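Local coordinates for thioesterase superfamily protein (Sulfolobus solfataricus, PDB 2GF6) that binds coenzyme A and probably hydrolyses acyl-CoA thioesters, as a hotdog-fold member of the 4-hydroxybenzoyl-CoA thioesterase family, at residues 57-62 / 117-122; 30-35 / 75-80; 38-43 / 91-96. All blocks are in the same frame, centred on the assembly; numbering follows the deposited sequence.

Contact 1 (57-62 / 117-122). With COA (coenzyme A), chain E.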
loop_
_atom_site.group_PDB
_atom_site.type_symbol
_atom_site.label_atom_id
_atom_site.label_comp_id
_atom_site.label_asym_id
_atom_site.label_seq_id
_atom_site.Cartn_x
_atom_site.Cartn_y
_atom_site.Cartn_z
ATOM N N TRP A 57 -3.556 9.659 20.996
ATOM C CA TRP A 57 -3.119 9.401 19.618
ATOM C C TRP A 57 -2.739 10.692 18.893
ATOM O O TRP A 57 -3.221 11.750 19.265
ATOM C CB TRP A 57 -4.275 8.792 18.849
ATOM C CG TRP A 57 -4.615 7.355 19.179
ATOM C CD1 TRP A 57 -4.161 6.588 20.234
ATOM C CD2 TRP A 57 -5.556 6.552 18.476
ATOM N NE1 TRP A 57 -4.741 5.348 20.188
ATOM C CE2 TRP A 57 -5.600 5.300 19.112
ATOM C CE3 TRP A 57 -6.355 6.766 17.345
ATOM C CZ2 TRP A 57 -6.426 4.265 18.660
ATOM C CZ3 TRP A 57 -7.158 5.750 16.907
ATOM C CH2 TRP A 57 -7.199 4.514 17.571
ATOM N N PHE A 58 -1.913 10.583 17.842
ATOM C CA PHE A 58 -1.687 11.661 16.884
ATOM C C PHE A 58 -2.406 11.310 15.567
ATOM O O PHE A 58 -2.264 10.195 15.039
ATOM C CB PHE A 58 -0.183 11.868 16.633
ATOM C CG PHE A 58 0.535 12.500 17.795
ATOM C CD1 PHE A 58 0.485 13.872 17.986
ATOM C CD2 PHE A 58 1.237 11.726 18.711
ATOM C CE1 PHE A 58 1.123 14.459 19.078
ATOM C CE2 PHE A 58 1.889 12.310 19.823
ATOM C CZ PHE A 58 1.824 13.666 20.012
ATOM N N VAL A 59 -3.191 12.249 15.058
ATOM C CA VAL A 59 -3.871 12.070 13.781
ATOM C C VAL A 59 -3.586 13.248 12.878
ATOM O O VAL A 59 -3.582 14.382 13.350
ATOM C CB VAL A 59 -5.426 11.844 13.933
ATOM C CG1 VAL A 59 -5.714 10.683 14.899
ATOM C CG2 VAL A 59 -6.169 13.098 14.355
ATOM N N ILE A 60 -3.389 12.971 11.577
ATOM C CA ILE A 60 -3.081 13.992 10.560
ATOM C C ILE A 60 -4.314 14.844 10.215
ATOM O O ILE A 60 -5.382 14.317 9.896
ATOM C CB ILE A 60 -2.540 13.329 9.256
ATOM C CG1 ILE A 60 -1.268 12.534 9.545
ATOM C CG2 ILE A 60 -2.250 14.351 8.153
ATOM C CD1 ILE A 60 -0.936 11.518 8.493
ATOM N N ALA A 61 -4.149 16.162 10.308
ATOM C CA ALA A 61 -5.177 17.129 9.970
ATOM C C ALA A 61 -4.980 17.734 8.610
ATOM O O ALA A 61 -5.910 18.292 8.028
ATOM C CB ALA A 61 -5.150 18.215 10.985
ATOM N N GLU A 62 -3.750 17.694 8.106
ATOM C CA GLU A 62 -3.476 18.371 6.864
ATOM C C GLU A 62 -2.166 17.877 6.359
ATOM O O GLU A 62 -1.265 17.640 7.161
ATOM C CB GLU A 62 -3.399 19.894 7.082
ATOM C CG GLU A 62 -3.128 20.632 5.771
ATOM C CD GLU A 62 -3.149 22.123 5.892
ATOM O OE1 GLU A 62 -3.607 22.600 6.966
ATOM O OE2 GLU A 62 -2.700 22.790 4.901
ATOM N N LYS A 117 -11.074 7.805 22.380
ATOM C CA LYS A 117 -12.278 7.233 22.996
ATOM C C LYS A 117 -13.502 8.142 22.826
ATOM O O LYS A 117 -14.642 7.656 22.751
ATOM C CB LYS A 117 -12.042 6.998 24.476
ATOM C CG LYS A 117 -11.147 5.821 24.788
ATOM C CD LYS A 117 -10.678 5.883 26.211
ATOM C CE LYS A 117 -9.984 4.626 26.607
ATOM N NZ LYS A 117 -9.242 4.860 27.862
ATOM N N ILE A 118 -13.259 9.456 22.821
ATOM C CA ILE A 118 -14.267 10.453 22.483
ATOM C C ILE A 118 -14.021 11.105 21.123
ATOM O O ILE A 118 -14.888 11.782 20.594
ATOM C CB ILE A 118 -14.341 11.530 23.546
ATOM C CG1 ILE A 118 -13.023 12.311 23.667
ATOM C CG2 ILE A 118 -14.663 10.873 24.853
ATOM C CD1 ILE A 118 -13.181 13.677 24.259
ATOM N N TRP A 119 -12.837 10.893 20.572
ATOM C CA TRP A 119 -12.454 11.486 19.303
ATOM C C TRP A 119 -12.498 13.049 19.249
ATOM O O TRP A 119 -12.977 13.641 18.287
ATOM C CB TRP A 119 -13.252 10.843 18.150
ATOM C CG TRP A 119 -12.470 10.920 16.874
ATOM C CD1 TRP A 119 -12.557 11.889 15.955
ATOM C CD2 TRP A 119 -11.419 10.031 16.431
ATOM N NE1 TRP A 119 -11.647 11.672 14.939
ATOM C CE2 TRP A 119 -10.931 10.544 15.218
ATOM C CE3 TRP A 119 -10.851 8.853 16.944
ATOM C CZ2 TRP A 119 -9.921 9.918 14.497
ATOM C CZ3 TRP A 119 -9.836 8.231 16.215
ATOM C CH2 TRP A 119 -9.387 8.763 15.018
ATOM N N LYS A 120 -11.955 13.697 20.277
ATOM C CA LYS A 120 -11.769 15.159 20.295
ATOM C C LYS A 120 -10.302 15.429 20.608
ATOM O O LYS A 120 -9.636 14.615 21.225
ATOM C CB LYS A 120 -12.585 15.855 21.398
ATOM C CG LYS A 120 -14.114 15.882 21.319
ATOM C CD LYS A 120 -14.676 15.786 19.908
ATOM C CE LYS A 120 -16.235 15.870 19.915
ATOM N NZ LYS A 120 -16.877 15.669 21.271
ATOM N N SER A 121 -9.821 16.596 20.208
ATOM C CA SER A 121 -8.407 16.915 20.340
ATOM C C SER A 121 -8.188 17.139 21.826
ATOM O O SER A 121 -9.151 17.371 22.532
ATOM C CB SER A 121 -8.034 18.143 19.504
ATOM O OG SER A 121 -8.726 19.303 19.922
ATOM N N THR A 122 -6.941 17.031 22.294
ATOM C CA THR A 122 -6.636 17.136 23.708
ATOM C C THR A 122 -5.223 17.737 23.891
ATOM O O THR A 122 -4.359 17.518 23.069
ATOM C CB THR A 122 -6.743 15.769 24.376
ATOM O OG1 THR A 122 -6.665 15.928 25.797
ATOM C CG2 THR A 122 -5.641 14.896 23.977
HETATM N N1A COA E . -3.443 23.433 10.908
HETATM C C2A COA E . -3.217 24.003 12.156
HETATM N N3A COA E . -4.127 23.808 13.179
HETATM C C4A COA E . -5.229 23.061 12.933
HETATM C C5A COA E . -5.461 22.489 11.687
HETATM C C6A COA E . -4.560 22.670 10.665
HETATM N N6A COA E . -4.912 22.301 9.428
HETATM N N7A COA E . -6.621 21.800 11.749
HETATM C C8A COA E . -7.122 21.906 13.008
HETATM N N9A COA E . -6.270 22.700 13.731
HETATM C C1B COA E . -6.442 23.243 15.077
HETATM C C2B COA E . -7.708 24.028 15.292
HETATM O O2B COA E . -7.584 25.360 14.881
HETATM C C3B COA E . -7.836 23.960 16.789
HETATM O O3B COA E . -7.036 25.011 17.318
HETATM P P3B COA E . -7.253 25.682 18.773
HETATM O O7A COA E . -6.112 25.214 19.660
HETATM O O8A COA E . -8.574 25.319 19.419
HETATM O O9A COA E . -7.125 27.173 18.593
HETATM C C4B COA E . -7.245 22.601 17.146
HETATM O O4B COA E . -6.517 22.194 16.003
HETATM C C5B COA E . -8.286 21.551 17.446
HETATM O O5B COA E . -9.065 21.386 16.299
HETATM P P1A COA E . -10.667 21.322 16.350
HETATM O O1A COA E . -11.299 21.890 15.118
HETATM O O2A COA E . -11.196 21.932 17.609
HETATM O O3A COA E . -10.878 19.735 16.256
HETATM P P2A COA E . -11.523 18.716 17.303
HETATM O O4A COA E . -13.020 18.703 17.364
HETATM O O5A COA E . -10.934 18.747 18.687
HETATM O O6A COA E . -11.073 17.372 16.583
HETATM C CBP COA E . -10.423 16.026 14.858
HETATM C CCP COA E . -10.108 17.336 15.550
HETATM C CDP COA E . -11.950 15.867 14.839
HETATM C CEP COA E . -9.776 14.924 15.685
HETATM C CAP COA E . -9.922 16.052 13.426
HETATM O OAP COA E . -10.567 17.055 12.669
HETATM C C9P COA E . -10.144 14.770 12.698
HETATM O O9P COA E . -10.725 13.623 13.272
HETATM N N8P COA E . -9.736 14.802 11.460
HETATM C C7P COA E . -9.663 13.555 10.741
HETATM C C6P COA E . -8.208 13.257 10.509
HETATM C C5P COA E . -8.049 12.076 9.607
HETATM O O5P COA E . -8.971 11.280 9.327
HETATM N N4P COA E . -6.819 12.012 9.151
HETATM C C3P COA E . -6.546 11.216 7.990
HETATM C C2P COA E . -5.139 11.460 7.531
HETATM S S1P COA E . -4.840 10.395 6.172
#

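Contact 2 (30-35 / 75-80)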
loop_
_atom_site.group_PDB
_atom_site.type_symbol
_atom_site.label_atom_id
_atom_site.label_comp_id
_atom_site.label_asym_id
_atom_site.label_seq_id
_atom_site.Cartn_x
_atom_site.Cartn_y
_atom_site.Cartn_z
ATOM N N TYR A 30 4.910 9.158 2.289
ATOM C CA TYR A 30 4.350 8.912 3.618
ATOM C C TYR A 30 5.177 7.889 4.348
ATOM O O TYR A 30 5.348 7.973 5.554
ATOM C CB TYR A 30 2.908 8.412 3.484
ATOM C CG TYR A 30 2.174 8.017 4.785
ATOM C CD1 TYR A 30 1.552 8.972 5.583
ATOM C CD2 TYR A 30 2.076 6.694 5.177
ATOM C CE1 TYR A 30 0.888 8.612 6.752
ATOM C CE2 TYR A 30 1.432 6.327 6.339
ATOM C CZ TYR A 30 0.828 7.279 7.119
ATOM O OH TYR A 30 0.125 6.902 8.274
ATOM N N ARG A 31 5.679 6.895 3.630
ATOM C CA ARG A 31 6.509 5.914 4.267
ATOM C C ARG A 31 7.694 6.663 4.799
ATOM O O ARG A 31 8.096 6.472 5.908
ATOM C CB ARG A 31 6.952 4.796 3.306
ATOM C CG ARG A 31 7.674 3.649 4.046
ATOM C CD ARG A 31 8.011 2.433 3.193
ATOM N NE ARG A 31 9.197 2.609 2.361
ATOM C CZ ARG A 31 10.462 2.657 2.791
ATOM N NH1 ARG A 31 10.771 2.616 4.079
ATOM N NH2 ARG A 31 11.439 2.787 1.900
ATOM N N PHE A 32 8.251 7.546 3.990
ATOM C CA PHE A 32 9.500 8.176 4.385
ATOM C C PHE A 32 9.303 9.132 5.566
ATOM O O PHE A 32 10.117 9.135 6.483
ATOM C CB PHE A 32 10.134 8.938 3.216
ATOM C CG PHE A 32 10.285 8.120 1.963
ATOM C CD1 PHE A 32 10.744 6.806 2.006
ATOM C CD2 PHE A 32 9.969 8.672 0.729
ATOM C CE1 PHE A 32 10.897 6.061 0.832
ATOM C CE2 PHE A 32 10.084 7.934 -0.435
ATOM C CZ PHE A 32 10.561 6.627 -0.383
ATOM N N PHE A 33 8.274 9.983 5.513
ATOM C CA PHE A 33 8.160 11.035 6.507
ATOM C C PHE A 33 7.639 10.475 7.846
ATOM O O PHE A 33 8.094 10.906 8.929
ATOM C CB PHE A 33 7.442 12.288 5.942
ATOM C CG PHE A 33 5.966 12.143 5.666
ATOM C CD1 PHE A 33 5.057 11.817 6.673
ATOM C CD2 PHE A 33 5.461 12.486 4.423
ATOM C CE1 PHE A 33 3.686 11.746 6.415
ATOM C CE2 PHE A 33 4.086 12.423 4.164
ATOM C CZ PHE A 33 3.203 12.059 5.168
ATOM N N THR A 34 6.788 9.445 7.768
ATOM C CA THR A 34 6.359 8.682 8.963
ATOM C C THR A 34 7.552 8.064 9.693
ATOM O O THR A 34 7.703 8.214 10.890
ATOM C CB THR A 34 5.321 7.599 8.570
ATOM O OG1 THR A 34 4.271 8.247 7.867
ATOM C CG2 THR A 34 4.718 6.889 9.819
ATOM N N ASN A 35 8.430 7.393 8.958
ATOM C CA ASN A 35 9.650 6.900 9.554
ATOM C C ASN A 35 10.449 8.038 10.170
ATOM O O ASN A 35 10.991 7.914 11.271
ATOM C CB ASN A 35 10.503 6.177 8.515
ATOM C CG ASN A 35 9.913 4.851 8.081
ATOM O OD1 ASN A 35 9.121 4.232 8.807
ATOM N ND2 ASN A 35 10.299 4.403 6.895
ATOM N N ASP A 75 17.534 4.577 -5.099
ATOM C CA ASP A 75 18.100 5.847 -4.645
ATOM C C ASP A 75 18.142 5.843 -3.129
ATOM O O ASP A 75 17.217 5.354 -2.496
ATOM C CB ASP A 75 17.263 7.025 -5.154
ATOM C CG ASP A 75 17.483 7.304 -6.637
ATOM O OD1 ASP A 75 18.404 6.678 -7.254
ATOM O OD2 ASP A 75 16.750 8.160 -7.178
ATOM N N LYS A 76 19.235 6.345 -2.553
ATOM C CA LYS A 76 19.274 6.639 -1.120
ATOM C C LYS A 76 18.772 8.047 -0.888
ATOM O O LYS A 76 19.108 8.960 -1.647
ATOM C CB LYS A 76 20.692 6.554 -0.560
ATOM C CG LYS A 76 21.275 5.156 -0.533
ATOM C CD LYS A 76 22.675 5.125 0.142
ATOM C CE LYS A 76 23.710 6.129 -0.448
ATOM N NZ LYS A 76 24.245 5.757 -1.796
ATOM N N LEU A 77 18.044 8.231 0.208
ATOM C CA LEU A 77 17.420 9.508 0.537
ATOM C C LEU A 77 17.731 9.920 1.968
ATOM O O LEU A 77 17.972 9.087 2.827
ATOM C CB LEU A 77 15.905 9.415 0.379
ATOM C CG LEU A 77 15.404 8.827 -0.934
ATOM C CD1 LEU A 77 13.929 8.760 -0.888
ATOM C CD2 LEU A 77 15.849 9.625 -2.142
ATOM N N THR A 78 17.745 11.221 2.196
ATOM C CA THR A 78 17.925 11.784 3.507
ATOM C C THR A 78 16.703 12.662 3.710
ATOM O O THR A 78 16.403 13.504 2.885
ATOM C CB THR A 78 19.239 12.613 3.568
ATOM O OG1 THR A 78 20.366 11.738 3.466
ATOM C CG2 THR A 78 19.341 13.406 4.867
ATOM N N VAL A 79 15.949 12.405 4.773
ATOM C CA VAL A 79 14.857 13.276 5.154
ATOM C C VAL A 79 15.354 14.172 6.306
ATOM O O VAL A 79 15.965 13.696 7.256
ATOM C CB VAL A 79 13.583 12.464 5.560
ATOM C CG1 VAL A 79 12.362 13.356 5.635
ATOM C CG2 VAL A 79 13.353 11.293 4.593
ATOM N N LEU A 80 15.097 15.472 6.168
ATOM C CA LEU A 80 15.353 16.490 7.181
ATOM C C LEU A 80 14.023 16.932 7.792
ATOM O O LEU A 80 13.110 17.315 7.081
ATOM C CB LEU A 80 16.073 17.696 6.556
ATOM C CG LEU A 80 17.316 17.390 5.712
ATOM C CD1 LEU A 80 17.989 18.637 5.224
ATOM C CD2 LEU A 80 18.319 16.577 6.499
#

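Contact 3 (38-43 / 91-96)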
loop_
_atom_site.group_PDB
_atom_site.type_symbol
_atom_site.label_atom_id
_atom_site.label_comp_id
_atom_site.label_asym_id
_atom_site.label_seq_id
_atom_site.Cartn_x
_atom_site.Cartn_y
_atom_site.Cartn_z
ATOM N N GLU A 38 8.425 9.248 13.290
ATOM C CA GLU A 38 8.445 8.213 14.283
ATOM C C GLU A 38 9.796 8.195 14.975
ATOM O O GLU A 38 9.837 8.097 16.189
ATOM C CB GLU A 38 8.140 6.847 13.677
ATOM C CG GLU A 38 8.151 5.737 14.710
ATOM C CD GLU A 38 7.583 4.411 14.226
ATOM O OE1 GLU A 38 7.220 4.237 13.028
ATOM O OE2 GLU A 38 7.478 3.524 15.079
ATOM N N LYS A 39 10.897 8.296 14.213
ATOM C CA LYS A 39 12.234 8.210 14.829
ATOM C C LYS A 39 12.488 9.409 15.735
ATOM O O LYS A 39 12.976 9.271 16.858
ATOM C CB LYS A 39 13.333 8.106 13.754
ATOM C CG LYS A 39 14.728 7.850 14.324
ATOM C CD LYS A 39 15.862 7.966 13.268
ATOM C CE LYS A 39 16.104 9.411 12.822
ATOM N NZ LYS A 39 17.119 10.159 13.666
ATOM N N PHE A 40 12.142 10.593 15.237
ATOM C CA PHE A 40 12.255 11.808 16.024
ATOM C C PHE A 40 11.540 11.699 17.374
ATOM O O PHE A 40 12.108 12.027 18.415
ATOM C CB PHE A 40 11.721 13.010 15.241
ATOM C CG PHE A 40 11.523 14.218 16.085
ATOM C CD1 PHE A 40 12.590 14.997 16.451
ATOM C CD2 PHE A 40 10.258 14.558 16.545
ATOM C CE1 PHE A 40 12.406 16.105 17.235
ATOM C CE2 PHE A 40 10.064 15.667 17.330
ATOM C CZ PHE A 40 11.137 16.446 17.676
ATOM N N ILE A 41 10.284 11.265 17.343
ATOM C CA ILE A 41 9.488 11.187 18.570
ATOM C C ILE A 41 10.131 10.213 19.554
ATOM O O ILE A 41 10.224 10.486 20.763
ATOM C CB ILE A 41 8.010 10.797 18.239
ATOM C CG1 ILE A 41 7.303 11.973 17.560
ATOM C CG2 ILE A 41 7.234 10.393 19.503
ATOM C CD1 ILE A 41 7.292 13.289 18.372
ATOM N N LYS A 42 10.633 9.098 19.024
ATOM C CA LYS A 42 11.250 8.082 19.854
ATOM C C LYS A 42 12.448 8.667 20.550
ATOM O O LYS A 42 12.565 8.568 21.758
ATOM C CB LYS A 42 11.685 6.898 19.012
ATOM C CG LYS A 42 12.285 5.753 19.818
ATOM C CD LYS A 42 13.189 4.881 18.943
ATOM C CE LYS A 42 12.497 3.613 18.490
ATOM N NZ LYS A 42 12.828 2.501 19.427
ATOM N N GLU A 43 13.333 9.289 19.774
ATOM C CA GLU A 43 14.579 9.837 20.320
ATOM C C GLU A 43 14.386 11.106 21.186
ATOM O O GLU A 43 15.082 11.305 22.182
ATOM C CB GLU A 43 15.566 10.119 19.182
ATOM C CG GLU A 43 16.055 8.861 18.497
ATOM C CD GLU A 43 16.904 9.104 17.226
ATOM O OE1 GLU A 43 16.885 10.220 16.648
ATOM O OE2 GLU A 43 17.575 8.135 16.788
ATOM N N ILE A 91 1.177 20.018 16.045
ATOM C CA ILE A 91 2.551 20.169 15.556
ATOM C C ILE A 91 2.540 20.122 14.053
ATOM O O ILE A 91 1.796 19.345 13.495
ATOM C CB ILE A 91 3.421 18.995 16.010
ATOM C CG1 ILE A 91 3.465 18.938 17.535
ATOM C CG2 ILE A 91 4.866 19.136 15.466
ATOM C CD1 ILE A 91 4.011 17.631 18.073
ATOM N N LYS A 92 3.373 20.941 13.417
ATOM C CA LYS A 92 3.570 20.929 11.994
ATOM C C LYS A 92 4.954 20.359 11.748
ATOM O O LYS A 92 5.944 20.968 12.116
ATOM C CB LYS A 92 3.511 22.336 11.434
ATOM C CG LYS A 92 3.784 22.462 9.966
ATOM C CD LYS A 92 3.626 23.921 9.573
ATOM C CE LYS A 92 3.760 24.121 8.082
ATOM N NZ LYS A 92 4.019 25.554 7.840
ATOM N N PHE A 93 4.998 19.172 11.150
ATOM C CA PHE A 93 6.226 18.491 10.866
ATOM C C PHE A 93 6.586 18.842 9.451
ATOM O O PHE A 93 6.045 18.251 8.540
ATOM C CB PHE A 93 6.025 16.977 10.999
ATOM C CG PHE A 93 5.950 16.495 12.420
ATOM C CD1 PHE A 93 7.082 16.488 13.216
ATOM C CD2 PHE A 93 4.750 16.037 12.967
ATOM C CE1 PHE A 93 7.031 16.029 14.526
ATOM C CE2 PHE A 93 4.702 15.581 14.279
ATOM C CZ PHE A 93 5.839 15.583 15.059
ATOM N N GLU A 94 7.442 19.849 9.280
ATOM C CA GLU A 94 7.982 20.248 7.964
ATOM C C GLU A 94 9.119 19.305 7.582
ATOM O O GLU A 94 9.884 18.902 8.448
ATOM C CB GLU A 94 8.531 21.664 8.018
ATOM C CG GLU A 94 7.587 22.732 8.580
ATOM C CD GLU A 94 8.165 24.168 8.485
ATOM O OE1 GLU A 94 9.394 24.373 8.641
ATOM O OE2 GLU A 94 7.375 25.109 8.280
ATOM N N PHE A 95 9.249 18.963 6.299
ATOM C CA PHE A 95 10.294 18.038 5.876
ATOM C C PHE A 95 10.838 18.366 4.496
ATOM O O PHE A 95 10.129 18.950 3.680
ATOM C CB PHE A 95 9.796 16.590 5.907
ATOM C CG PHE A 95 8.708 16.292 4.909
ATOM C CD1 PHE A 95 9.020 16.025 3.569
ATOM C CD2 PHE A 95 7.360 16.246 5.301
ATOM C CE1 PHE A 95 8.019 15.744 2.638
ATOM C CE2 PHE A 95 6.352 15.962 4.358
ATOM C CZ PHE A 95 6.694 15.712 3.024
ATOM N N LYS A 96 12.099 17.996 4.267
ATOM C CA LYS A 96 12.738 18.064 2.959
ATOM C C LYS A 96 13.309 16.705 2.670
ATOM O O LYS A 96 13.834 16.055 3.576
ATOM C CB LYS A 96 13.883 19.066 2.951
ATOM C CG LYS A 96 13.496 20.466 3.390
ATOM C CD LYS A 96 14.667 21.432 3.356
ATOM C CE LYS A 96 14.182 22.875 3.550
ATOM N NZ LYS A 96 15.265 23.857 3.263
#

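Contact 1 (57-62 / 117-122)
Trp119 meets Trp57 and Val59 of strand 56-67 with one end of its indole and coenzyme A with the other. Ahead of it, NZ of Lys117 makes a salt bridge with Glu54, and the chain then folds back into the short strand 120-121. Trp119 and Lys120 together face Asn115 in a G1 beta bulge. The indole of Trp119 has CG anti to the backbone N (chi1 -153°), which brings the edge of the six-membered ring up to strand 56-67. There CZ3 of Trp119 lies 3.7 Å from CZ3 of Trp57, which sits near the plane of the Trp119 ring, the two side chains crossing at about a right angle, and CH2 of Trp119 rests 4.1 Å from CG1 of Val59. The pyrrole edge looks to the ligand: NE1 of Trp119 donates to the pantetheine carbonyl O9P of coenzyme A at 2.7 Å, with an N-H...acceptor angle of 151°. A leucine at Trp119 would probably leave O9P without this donor and open a gap beside Trp57 and Val59. Past Lys120, Ser121 grips one phosphate oxygen twice, its N at 2.9 Å and its OG at 2.6 Å from O5A of coenzyme A; Lys89 also bonds to OG. On strand 56-67 the backbone O of Ile60 accepts from N4P of coenzyme A at 2.8 Å, while the extended side chain of Glu62 brings OE1 to 2.8 Å from the adenine amino N6A. Tyr67 and His68 of the second subunit add backbone carbonyls to the ligand. Coenzyme A thus lies across a subunit interface, its pantetheine arm passing between Trp119 and the backbone of Ile60, an arrangement consistent with the active-site region of hotdog-fold acyl-CoA thioesterases.

Contact 2 (30-35 / 75-80)
The ring of Phe32 takes the methyl CD1 of Leu77 over one face, a CH-pi contact in which that carbon stands 4.1 Å from the ring centroid and 18° off the ring normal. The methyl is displaced toward the rim, so its nearest ring atoms are CE2 and CZ of Phe32, each 4.0 Å from CD1 of Leu77. At the edge of the same ring, in its plane, lies NH2 of Arg31, and CD1 of Phe32 in turn sits over one face of the Arg31 guanidinium. That guanidinium is fixed by salt bridges to Asp17 and Asp11. With CG anti to the carbonyl carbon (chi1 -52°), Phe32 directs its ring from the helix toward the strand, and Leu77 and Val79, two residues apart, both turn their side chains back to meet it. Val79 closes on the base of the side chain, its CG2 lying 4.2 Å from CB of Phe32, so one aromatic residue is met both at its root and on its ring. No hydrogen bond joins the two segments; the attachment is wholly apolar and buried. Within the helix, O of Tyr30 accepts two donors from Thr34, N at 3.0 Å and OG1 at 2.6 Å, arriving from opposite faces of the carbonyl plane. OG1 of Thr34 also lies over the centre of the Tyr30 ring. Helix 26-45 is the central helix of the hotdog, and residues 30-35 lay Phe32 against strand 76-85. That strand runs antiparallel between strands 8-12 and 90-99, whose Val97 and Phe95 touch Leu77 and Val79 respectively, while the third subunit packs Ile15 against Tyr30 and Thr34 on the helix.

Contact 3 (38-43 / 91-96)
This is a buried, apolar helix-on-sheet contact in the hotdog fold, where the long helix 26-45 is wrapped by a curved antiparallel sheet. Residues 38-43 belong to the C-terminal half of that helix and residues 91-96 to strand 90-99, which runs between strands 76-85 and 102-115. The closest pair of CA atoms, those of Phe40 and Phe93, is still 10.4 Å apart, so side chains alone span the gap, and no hydrogen bond crosses it. Phe93 does most of the bridging from the strand. Its CG stands anti to the carbonyl carbon (chi1 -75°), which carries the ring out from the sheet to two successive helix residues. One corner of that ring, CE1 of Phe93, lies 4.1 Å from both CD2 and CE2 of Phe40; the aromatic side chains meet at a slant. The Phe40 ring also meets that of Tyr7. Leu81 and Pro83 of strand 76-85 touch both phenylalanines, while Leu132 of helix 126-132 packs against Phe40 and Ile91, so a neighbouring strand and the C-terminal helix both pack against this cluster. Within the helix, NZ of Lys39 makes a salt bridge to OE1 of Glu43, at 3.0 Å, one helical turn along; the carboxylate is met on its syn side with the amine 29° out of plane. Phe93 is also packed from its own strand, CG2 of Ile91 lying over the centre of one ring face at a height of 3.6 Å. From the helix, the methyl CD1 of Ile41 comes to the edge of the ring, near its plane, 4.3 Å from CZ of Phe93.

From the N terminus the chain enters helix 26-45, first supplying residues 30-35 of contact 2 and then 38-43 of contact 3, before strand 56-67 provides 57-62 of contact 1. Strand 76-85 closes contact 2, strand 90-99 closes contact 3, and the turn into strand 120-121 closes contact 1. None of the three loops nests; each pair crosses. Contacts 2 and 3 seat successive portions of one helix on neighbouring strands and adjoin where Leu80 N and Lys96 O form a probable hydrogen bond. Contact 1, its centre about 24 Å from that of contact 2, joins strand 56-67 to the turn before strand 120-121, beside coenzyme A, yet Ile60 still packs on Tyr30.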